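Probable ABC transporter extracellular-binding protein yckB (Bacillus subtilis, PDB 2IEE) probably captures a solute outside the cell as the extracellular binding component of a binding-protein-dependent ABC transport system. Local coordinates at residues Tyr32-His37 against Gly48-Val53; Val24-Gly29 against Lys68-Asp73; Ala88-Val93 against Asn207-Val212. One frame throughout, in Å; residues are numbered along the deposited sequence.

The three contacts illustrate how one lobe of a solute-binding protein is knit together and joined to its connecting strands. Their centres lie about 12 Å apart for contacts 1 and 2, and about 13 Å for each of the other pairs. Contacts 1 and 2 meet where Ser35 OG hydrogen-bonds Thr27 OG1 at 2.6 Å. Contact 2 passes to contact 3 through the sheet, Ala88 N lying 2.8 Å from Ala26 O, and contact 1 reaches the same loop by a bond of 2.7 Å between Glu50 OE1 and Asp90 N. In relatives the solute sits in the cleft between two lobes; no binding site is assigned to the residues described here.

Contact 1: Tyr32-His37 against Gly48-Val53; sequences YPTSYH and GYEVEV
Thr34 and Glu50 meet where an irregular loop covers the first turn of helix 49-60, whose N-cap position is held by Gly48. Three early N-H groups of the helix find acceptors in the loop: Tyr49 N bonds Pro33 O (2.9 Å) on an in-plane lone pair, Val51 N points almost head-on at Thr34 O (3.3 Å), and Glu50 N bonds Thr34 OG1 (3.1 Å). The Glu50 side chain runs alongside that of Thr34. Its CB lies against Thr34 OG1 at 3.1 Å; CG, anti to the backbone N (chi1 -176°), carries the extended chain onward to CD. There Glu50 OE1 accepts from a water (2.9 Å), which in turn takes the proton of Thr34 OG1 (2.8 Å), and also from Asp90 N, while OE2 bonds the Tyr107 hydroxyl. A valine in place of Thr34 would probably leave Glu50 N without its side-chain acceptor and the water without this donor. Beside this polar group, Val51 CG2 packs at 3.6 Å against Ser35 OG, which is itself hydrogen-bonded to Thr27. Beyond the pair, Pro33 rests on Leu183 and Leu186 of helix 181-190, while Tyr36 touches Thr47 of strand 45-47 and Phe244 of helix 236-244.

Contact 2: Val24-Gly29 against Lys68-Asp73; sequences VVATSG and KEMGID
Val25 and Lys68 join two parallel strands, 22-27 and 64-69, the neighbouring strands of a beta-alpha-beta crossover that passes through helix 49-60. Lys68 N donates to Val25 O at 2.7 Å, Lys68 O accepts from Thr27 N at 3.1 Å, and Met70 N bonds Thr27 O at the same length, so the pairing outlasts the regular strand by one residue. Side chains fall on two faces. On the face of Ala26 and Lys68, the lysine sets CG anti to its carbonyl carbon (chi1 -69°) and then bends at chi2; its CG thereby meets Val24 CG1 at 3.6 Å, the two side chains crossing obliquely, while NZ leads off to a salt bridge with Glu66. The Thr27 and Glu69 face carries polar ends whose partners lie elsewhere: Thr27 OG1 bonds Ala88 O as well as Ser35, and Glu69, extended beyond CG, delivers OE2 to His37 NE2. Leu46 of strand 45-47 touches both residues. Met70, a selenomethionine in the crystal, has CG wedged between its backbone N and carbonyl carbon (chi1 60°). A bend at chi3 (81°) then brings its tip to Ala26, where Met75 of helix 75-81 touches both residues. The selenium lies 4.0 Å from Ala26 CB, and the methyl CE sits 3.9 Å from that same carbon.

Contact 3: Ala88-Val93 against Asn207-Val212; sequences ANDIDV and NKQALV
Gln209 NE2 is gripped by two acceptors: it donates to Asp92 OD1 at 2.7 Å and to Asn207 OD1 at 2.9 Å. The amide belongs to strand 197-214, whose pairing with strand 108-116 is consistent with the two-strand connection between lobes in solute-binding proteins of this kind; loop 88-93, following strand 86-87, runs beside it. The first bond is well directed. Asp92 OD1 stays close to the amide plane of Gln209, although carboxylate and amide are turned 67° apart, and the N-H meets the oxygen nearly in line with its C-O bond. Asn207 OD1 is approached more obliquely, by a donor tilted from its carbonyl plane. In Gln209, chi1 (-60°) sets CG anti to the carbonyl carbon and 3.5 Å from Asp90 OD1, and a bend at chi2 (69°) turns the amide to Asp92 and Asn207. Lys108 NZ joins the side chains of Asp90 and Gln209, forming a salt bridge with Asp90 OD1 and donating to Gln209 OE1. With both ends of the amide engaged, its rotation is fixed, and the nearby ammonium probably offsets the negative charge gathered here.

The backbones touch through a single bridge at Asp92 and Gln209, flanked by the bond from Val93 N to Lys208 O (2.9 Å). Apolar side chains fill in around it. Val93 crosses Lys208 and brings CG2 to 4.0 Å from Ala210 CB, close to Phe103. Ile91 and Val212 meet at about a right angle, Ile91 CD1 against Val212 CG2, and Ala88 CB rests on Leu211 CD1 at 3.7 Å. Where loop and strand part, one water links the two backbones: it accepts from Asn89 N and Ile91 N and donates to Ala210 O at 2.9 Å.

Contact 1: Tyr32-His37 against Gly48-Val53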
loop_
_atom_site.group_PDB
_atom_site.type_symbol
_atom_site.label_atom_id
_atom_site.label_comp_id
_atom_site.label_asym_id
_atom_site.label_seq_id
_atom_site.Cartn_x
_atom_site.Cartn_y
_atom_site.Cartn_z
ATOM N N TYR A 32 -7.905 1.048 1.721
ATOM C CA TYR A 32 -8.322 -0.322 1.461
ATOM C C TYR A 32 -7.284 -0.932 0.515
ATOM O O TYR A 32 -6.834 -0.275 -0.414
ATOM C CB TYR A 32 -9.695 -0.326 0.801
ATOM C CG TYR A 32 -10.152 -1.689 0.356
ATOM C CD1 TYR A 32 -10.632 -2.624 1.272
ATOM C CD2 TYR A 32 -10.081 -2.055 -0.986
ATOM C CE1 TYR A 32 -11.031 -3.898 0.856
ATOM C CE2 TYR A 32 -10.472 -3.315 -1.409
ATOM C CZ TYR A 32 -10.943 -4.231 -0.487
ATOM O OH TYR A 32 -11.300 -5.485 -0.917
ATOM N N PRO A 33 -6.892 -2.197 0.735
ATOM C CA PRO A 33 -7.305 -3.142 1.775
ATOM C C PRO A 33 -6.232 -3.343 2.858
ATOM O O PRO A 33 -6.126 -4.427 3.436
ATOM C CB PRO A 33 -7.514 -4.414 0.976
ATOM C CG PRO A 33 -6.279 -4.381 0.090
ATOM C CD PRO A 33 -6.197 -2.914 -0.350
ATOM N N THR A 34 -5.439 -2.317 3.136
ATOM C CA THR A 34 -4.384 -2.475 4.129
ATOM C C THR A 34 -4.700 -1.834 5.483
ATOM O O THR A 34 -4.202 -2.272 6.521
ATOM C CB THR A 34 -3.052 -1.927 3.582
ATOM O OG1 THR A 34 -1.970 -2.483 4.337
ATOM C CG2 THR A 34 -3.012 -0.409 3.684
ATOM N N SER A 35 -5.515 -0.787 5.460
ATOM C CA SER A 35 -5.927 -0.096 6.676
ATOM C C SER A 35 -7.261 0.581 6.379
ATOM O O SER A 35 -7.302 1.649 5.777
ATOM C CB SER A 35 -4.888 0.948 7.090
ATOM O OG SER A 35 -5.324 1.656 8.240
ATOM N N TYR A 36 -8.351 -0.054 6.791
ATOM C CA TYR A 36 -9.681 0.493 6.545
ATOM C C TYR A 36 -10.663 -0.073 7.561
ATOM O O TYR A 36 -10.285 -0.863 8.418
ATOM C CB TYR A 36 -10.154 0.125 5.131
ATOM C CG TYR A 36 -10.374 -1.361 4.942
ATOM C CD1 TYR A 36 -9.297 -2.237 4.822
ATOM C CD2 TYR A 36 -11.663 -1.891 4.929
ATOM C CE1 TYR A 36 -9.494 -3.608 4.695
ATOM C CE2 TYR A 36 -11.878 -3.257 4.805
ATOM C CZ TYR A 36 -10.793 -4.111 4.690
ATOM O OH TYR A 36 -11.014 -5.460 4.576
ATOM N N HIS A 37 -11.925 0.324 7.458
ATOM C CA HIS A 37 -12.938 -0.168 8.377
ATOM C C HIS A 37 -13.863 -1.164 7.675
ATOM O O HIS A 37 -14.325 -0.923 6.555
ATOM C CB HIS A 37 -13.762 0.990 8.946
ATOM C CG HIS A 37 -12.952 2.009 9.684
ATOM N ND1 HIS A 37 -12.400 3.112 9.068
ATOM C CD2 HIS A 37 -12.589 2.087 10.987
ATOM C CE1 HIS A 37 -11.734 3.826 9.958
ATOM N NE2 HIS A 37 -11.833 3.225 11.132
ATOM N N GLY A 48 -7.543 -4.660 7.888
ATOM C CA GLY A 48 -6.708 -4.494 6.707
ATOM C C GLY A 48 -5.379 -5.216 6.857
ATOM O O GLY A 48 -4.926 -5.464 7.978
ATOM N N TYR A 49 -4.741 -5.540 5.735
ATOM C CA TYR A 49 -3.476 -6.260 5.779
ATOM C C TYR A 49 -2.451 -5.747 6.800
ATOM O O TYR A 49 -2.063 -6.479 7.706
ATOM C CB TYR A 49 -2.831 -6.295 4.391
ATOM C CG TYR A 49 -1.480 -6.975 4.400
ATOM C CD1 TYR A 49 -1.364 -8.334 4.679
ATOM C CD2 TYR A 49 -0.319 -6.247 4.184
ATOM C CE1 TYR A 49 -0.121 -8.946 4.749
ATOM C CE2 TYR A 49 0.931 -6.849 4.249
ATOM C CZ TYR A 49 1.024 -8.194 4.532
ATOM O OH TYR A 49 2.263 -8.780 4.603
ATOM N N GLU A 50 -2.014 -4.498 6.652
ATOM C CA GLU A 50 -1.011 -3.932 7.551
ATOM C C GLU A 50 -1.476 -3.856 9.003
ATOM O O GLU A 50 -0.717 -4.145 9.925
ATOM C CB GLU A 50 -0.576 -2.543 7.054
ATOM C CG GLU A 50 0.548 -1.927 7.892
ATOM C CD GLU A 50 1.121 -0.649 7.300
ATOM O OE1 GLU A 50 0.433 -0.000 6.489
ATOM O OE2 GLU A 50 2.258 -0.286 7.662
ATOM N N VAL A 51 -2.728 -3.467 9.202
ATOM C CA VAL A 51 -3.291 -3.372 10.543
ATOM C C VAL A 51 -3.228 -4.737 11.227
ATOM O O VAL A 51 -2.797 -4.843 12.375
ATOM C CB VAL A 51 -4.757 -2.876 10.483
ATOM C CG1 VAL A 51 -5.451 -3.078 11.814
ATOM C CG2 VAL A 51 -4.782 -1.411 10.101
ATOM N N GLU A 52 -3.637 -5.782 10.515
ATOM C CA GLU A 52 -3.628 -7.120 11.088
ATOM C C GLU A 52 -2.211 -7.628 11.311
ATOM O O GLU A 52 -1.954 -8.347 12.273
ATOM C CB GLU A 52 -4.412 -8.101 10.201
ATOM C CG GLU A 52 -5.906 -7.791 10.056
ATOM C CD GLU A 52 -6.625 -7.633 11.391
ATOM O OE1 GLU A 52 -6.266 -8.337 12.361
ATOM O OE2 GLU A 52 -7.563 -6.810 11.470
ATOM N N VAL A 53 -1.290 -7.258 10.426
ATOM C CA VAL A 53 0.098 -7.682 10.571
ATOM C C VAL A 53 0.670 -7.116 11.867
ATOM O O VAL A 53 1.342 -7.814 12.616
ATOM C CB VAL A 53 0.970 -7.192 9.385
ATOM C CG1 VAL A 53 2.444 -7.403 9.701
ATOM C CG2 VAL A 53 0.593 -7.952 8.110
HETATM O O HOH W 1 0.516 -1.296 3.923
#

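Contact 2: Val24-Gly29 against Lys68-Asp73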
loop_
_atom_site.group_PDB
_atom_site.type_symbol
_atom_site.label_atom_id
_atom_site.label_comp_id
_atom_site.label_asym_id
_atom_site.label_seq_id
_atom_site.Cartn_x
_atom_site.Cartn_y
_atom_site.Cartn_z
ATOM N N VAL A 24 1.001 1.918 21.023
ATOM C CA VAL A 24 0.147 2.880 20.340
ATOM C C VAL A 24 0.614 3.006 18.898
ATOM O O VAL A 24 1.780 3.317 18.641
ATOM C CB VAL A 24 0.219 4.259 21.027
ATOM C CG1 VAL A 24 -0.783 5.206 20.406
ATOM C CG2 VAL A 24 -0.054 4.110 22.513
ATOM N N VAL A 25 -0.286 2.765 17.952
ATOM C CA VAL A 25 0.087 2.825 16.544
ATOM C C VAL A 25 -0.841 3.699 15.716
ATOM O O VAL A 25 -2.065 3.557 15.762
ATOM C CB VAL A 25 0.112 1.406 15.917
ATOM C CG1 VAL A 25 0.693 1.465 14.506
ATOM C CG2 VAL A 25 0.923 0.461 16.788
ATOM N N ALA A 26 -0.246 4.602 14.950
ATOM C CA ALA A 26 -1.018 5.492 14.100
ATOM C C ALA A 26 -1.244 4.840 12.744
ATOM O O ALA A 26 -0.370 4.148 12.216
ATOM C CB ALA A 26 -0.288 6.823 13.920
ATOM N N THR A 27 -2.432 5.066 12.198
ATOM C CA THR A 27 -2.810 4.541 10.896
ATOM C C THR A 27 -3.981 5.400 10.431
ATOM O O THR A 27 -4.637 6.052 11.247
ATOM C CB THR A 27 -3.232 3.060 10.980
ATOM O OG1 THR A 27 -3.378 2.535 9.657
ATOM C CG2 THR A 27 -4.545 2.916 11.729
ATOM N N SER A 28 -4.244 5.408 9.128
ATOM C CA SER A 28 -5.313 6.235 8.594
ATOM C C SER A 28 -6.692 5.591 8.565
ATOM O O SER A 28 -7.685 6.225 8.911
ATOM C CB SER A 28 -4.947 6.705 7.186
ATOM O OG SER A 28 -4.871 5.615 6.286
ATOM N N GLY A 29 -6.760 4.334 8.145
ATOM C CA GLY A 29 -8.046 3.674 8.063
ATOM C C GLY A 29 -8.759 4.087 6.785
ATOM O O GLY A 29 -9.961 3.863 6.632
ATOM N N LYS A 68 -4.409 4.611 16.685
ATOM C CA LYS A 68 -4.830 6.001 16.669
ATOM C C LYS A 68 -4.997 6.400 15.213
ATOM O O LYS A 68 -4.026 6.461 14.459
ATOM C CB LYS A 68 -3.777 6.892 17.335
ATOM C CG LYS A 68 -3.651 6.705 18.840
ATOM C CD LYS A 68 -4.959 7.020 19.555
ATOM C CE LYS A 68 -4.810 6.874 21.062
ATOM N NZ LYS A 68 -6.103 7.077 21.777
ATOM N N GLU A 69 -6.236 6.661 14.823
ATOM C CA GLU A 69 -6.541 7.043 13.456
ATOM C C GLU A 69 -6.312 8.528 13.237
ATOM O O GLU A 69 -6.808 9.355 14.000
ATOM C CB GLU A 69 -7.987 6.680 13.137
ATOM C CG GLU A 69 -8.247 5.187 13.208
ATOM C CD GLU A 69 -9.697 4.841 12.981
ATOM O OE1 GLU A 69 -10.309 5.441 12.073
ATOM O OE2 GLU A 69 -10.223 3.964 13.697
HETATM N N MSE A 70 -5.559 8.852 12.190
HETATM C CA MSE A 70 -5.245 10.236 11.849
HETATM C C MSE A 70 -4.754 10.322 10.403
HETATM O O MSE A 70 -4.404 9.308 9.798
HETATM C CB MSE A 70 -4.157 10.770 12.788
HETATM C CG MSE A 70 -2.854 9.982 12.723
HETATM SE SE MSE A 70 -1.456 10.659 13.875
HETATM C CE MSE A 70 -2.034 9.857 15.535
ATOM N N GLY A 71 -4.727 11.533 9.857
ATOM C CA GLY A 71 -4.262 11.713 8.494
ATOM C C GLY A 71 -2.783 11.395 8.382
ATOM O O GLY A 71 -2.072 11.373 9.389
ATOM N N ILE A 72 -2.315 11.148 7.164
ATOM C CA ILE A 72 -0.909 10.830 6.947
ATOM C C ILE A 72 -0.043 11.999 7.411
ATOM O O ILE A 72 1.084 11.811 7.873
ATOM C CB ILE A 72 -0.626 10.542 5.453
ATOM C CG1 ILE A 72 0.826 10.087 5.267
ATOM C CG2 ILE A 72 -0.899 11.782 4.623
ATOM C CD1 ILE A 72 1.138 8.737 5.891
ATOM N N ASP A 73 -0.582 13.209 7.295
ATOM C CA ASP A 73 0.137 14.407 7.698
ATOM C C ASP A 73 0.251 14.491 9.217
ATOM O O ASP A 73 -0.726 14.289 9.933
ATOM C CB ASP A 73 -0.576 15.653 7.166
ATOM C CG ASP A 73 0.118 16.937 7.574
ATOM O OD1 ASP A 73 1.325 17.083 7.270
ATOM O OD2 ASP A 73 -0.540 17.802 8.196
#

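Contact 3: Ala88-Val93 against Asn207-Val212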
loop_
_atom_site.group_PDB
_atom_site.type_symbol
_atom_site.label_atom_id
_atom_site.label_comp_id
_atom_site.label_asym_id
_atom_site.label_seq_id
_atom_site.Cartn_x
_atom_site.Cartn_y
_atom_site.Cartn_z
ATOM N N ALA A 88 1.828 2.946 11.049
ATOM C CA ALA A 88 1.648 1.891 10.053
ATOM C C ALA A 88 0.630 2.408 9.048
ATOM O O ALA A 88 -0.574 2.366 9.291
ATOM C CB ALA A 88 1.131 0.622 10.719
ATOM N N ASN A 89 1.110 2.899 7.915
ATOM C CA ASN A 89 0.199 3.452 6.935
ATOM C C ASN A 89 0.753 3.377 5.523
ATOM O O ASN A 89 0.860 4.396 4.847
ATOM C CB ASN A 89 -0.103 4.912 7.294
ATOM C CG ASN A 89 -1.354 5.440 6.605
ATOM O OD1 ASN A 89 -1.390 6.586 6.158
ATOM N ND2 ASN A 89 -2.392 4.607 6.535
ATOM N N ASP A 90 1.124 2.177 5.088
ATOM C CA ASP A 90 1.633 1.985 3.737
ATOM C C ASP A 90 2.773 2.963 3.421
ATOM O O ASP A 90 2.877 3.475 2.306
ATOM C CB ASP A 90 0.474 2.181 2.752
ATOM C CG ASP A 90 0.678 1.439 1.448
ATOM O OD1 ASP A 90 0.980 0.224 1.491
ATOM O OD2 ASP A 90 0.520 2.069 0.382
ATOM N N ILE A 91 3.635 3.208 4.402
ATOM C CA ILE A 91 4.742 4.134 4.225
ATOM C C ILE A 91 5.958 3.457 3.597
ATOM O O ILE A 91 6.485 2.481 4.130
ATOM C CB ILE A 91 5.131 4.756 5.573
ATOM C CG1 ILE A 91 3.890 5.386 6.211
ATOM C CG2 ILE A 91 6.211 5.803 5.374
ATOM C CD1 ILE A 91 4.096 5.881 7.619
ATOM N N ASP A 92 6.402 3.988 2.460
ATOM C CA ASP A 92 7.538 3.410 1.760
ATOM C C ASP A 92 8.841 3.579 2.522
ATOM O O ASP A 92 9.042 4.555 3.251
ATOM C CB ASP A 92 7.712 4.033 0.367
ATOM C CG ASP A 92 6.477 3.884 -0.510
ATOM O OD1 ASP A 92 5.818 2.825 -0.456
ATOM O OD2 ASP A 92 6.175 4.830 -1.271
ATOM N N VAL A 93 9.719 2.601 2.360
ATOM C CA VAL A 93 11.026 2.662 2.981
ATOM C C VAL A 93 11.852 3.443 1.968
ATOM O O VAL A 93 11.900 3.071 0.800
ATOM C CB VAL A 93 11.654 1.261 3.138
ATOM C CG1 VAL A 93 13.035 1.383 3.762
ATOM C CG2 VAL A 93 10.757 0.378 3.985
ATOM N N ASN A 207 8.666 -0.490 -4.805
ATOM C CA ASN A 207 8.519 0.082 -3.473
ATOM C C ASN A 207 8.226 -0.993 -2.437
ATOM O O ASN A 207 7.796 -2.098 -2.780
ATOM C CB ASN A 207 7.388 1.128 -3.478
ATOM C CG ASN A 207 6.041 0.552 -3.945
ATOM O OD1 ASN A 207 5.366 -0.182 -3.215
ATOM N ND2 ASN A 207 5.652 0.887 -5.166
ATOM N N LYS A 208 8.479 -0.668 -1.174
ATOM C CA LYS A 208 8.232 -1.578 -0.067
ATOM C C LYS A 208 7.794 -0.776 1.148
ATOM O O LYS A 208 8.213 0.372 1.330
ATOM C CB LYS A 208 9.487 -2.396 0.259
ATOM C CG LYS A 208 10.737 -1.592 0.602
ATOM C CD LYS A 208 11.946 -2.528 0.685
ATOM C CE LYS A 208 13.263 -1.777 0.845
ATOM N NZ LYS A 208 14.423 -2.723 0.862
ATOM N N GLN A 209 6.941 -1.378 1.972
ATOM C CA GLN A 209 6.428 -0.714 3.165
ATOM C C GLN A 209 6.789 -1.457 4.448
ATOM O O GLN A 209 6.941 -2.684 4.466
ATOM C CB GLN A 209 4.905 -0.565 3.076
ATOM C CG GLN A 209 4.418 0.236 1.888
ATOM C CD GLN A 209 4.647 -0.477 0.573
ATOM O OE1 GLN A 209 4.243 -1.623 0.406
ATOM N NE2 GLN A 209 5.287 0.203 -0.371
ATOM N N ALA A 210 6.917 -0.699 5.529
ATOM C CA ALA A 210 7.277 -1.273 6.817
ATOM C C ALA A 210 6.769 -0.389 7.937
ATOM O O ALA A 210 6.275 0.713 7.690
ATOM C CB ALA A 210 8.805 -1.410 6.917
ATOM N N LEU A 211 6.903 -0.870 9.169
ATOM C CA LEU A 211 6.470 -0.115 10.334
ATOM C C LEU A 211 7.472 0.999 10.637
ATOM O O LEU A 211 8.686 0.773 10.644
ATOM C CB LEU A 211 6.349 -1.036 11.545
ATOM C CG LEU A 211 5.744 -0.377 12.786
ATOM C CD1 LEU A 211 4.252 -0.106 12.554
ATOM C CD2 LEU A 211 5.957 -1.283 13.997
ATOM N N VAL A 212 6.959 2.194 10.896
ATOM C CA VAL A 212 7.809 3.347 11.178
ATOM C C VAL A 212 7.837 3.707 12.661
ATOM O O VAL A 212 6.792 3.851 13.299
ATOM C CB VAL A 212 7.327 4.593 10.400
ATOM C CG1 VAL A 212 8.368 5.689 10.484
ATOM C CG2 VAL A 212 7.036 4.229 8.946
HETATM O O HOH W 2 3.616 1.780 7.007
HETATM O O HOH W 3 9.790 2.050 -0.902
#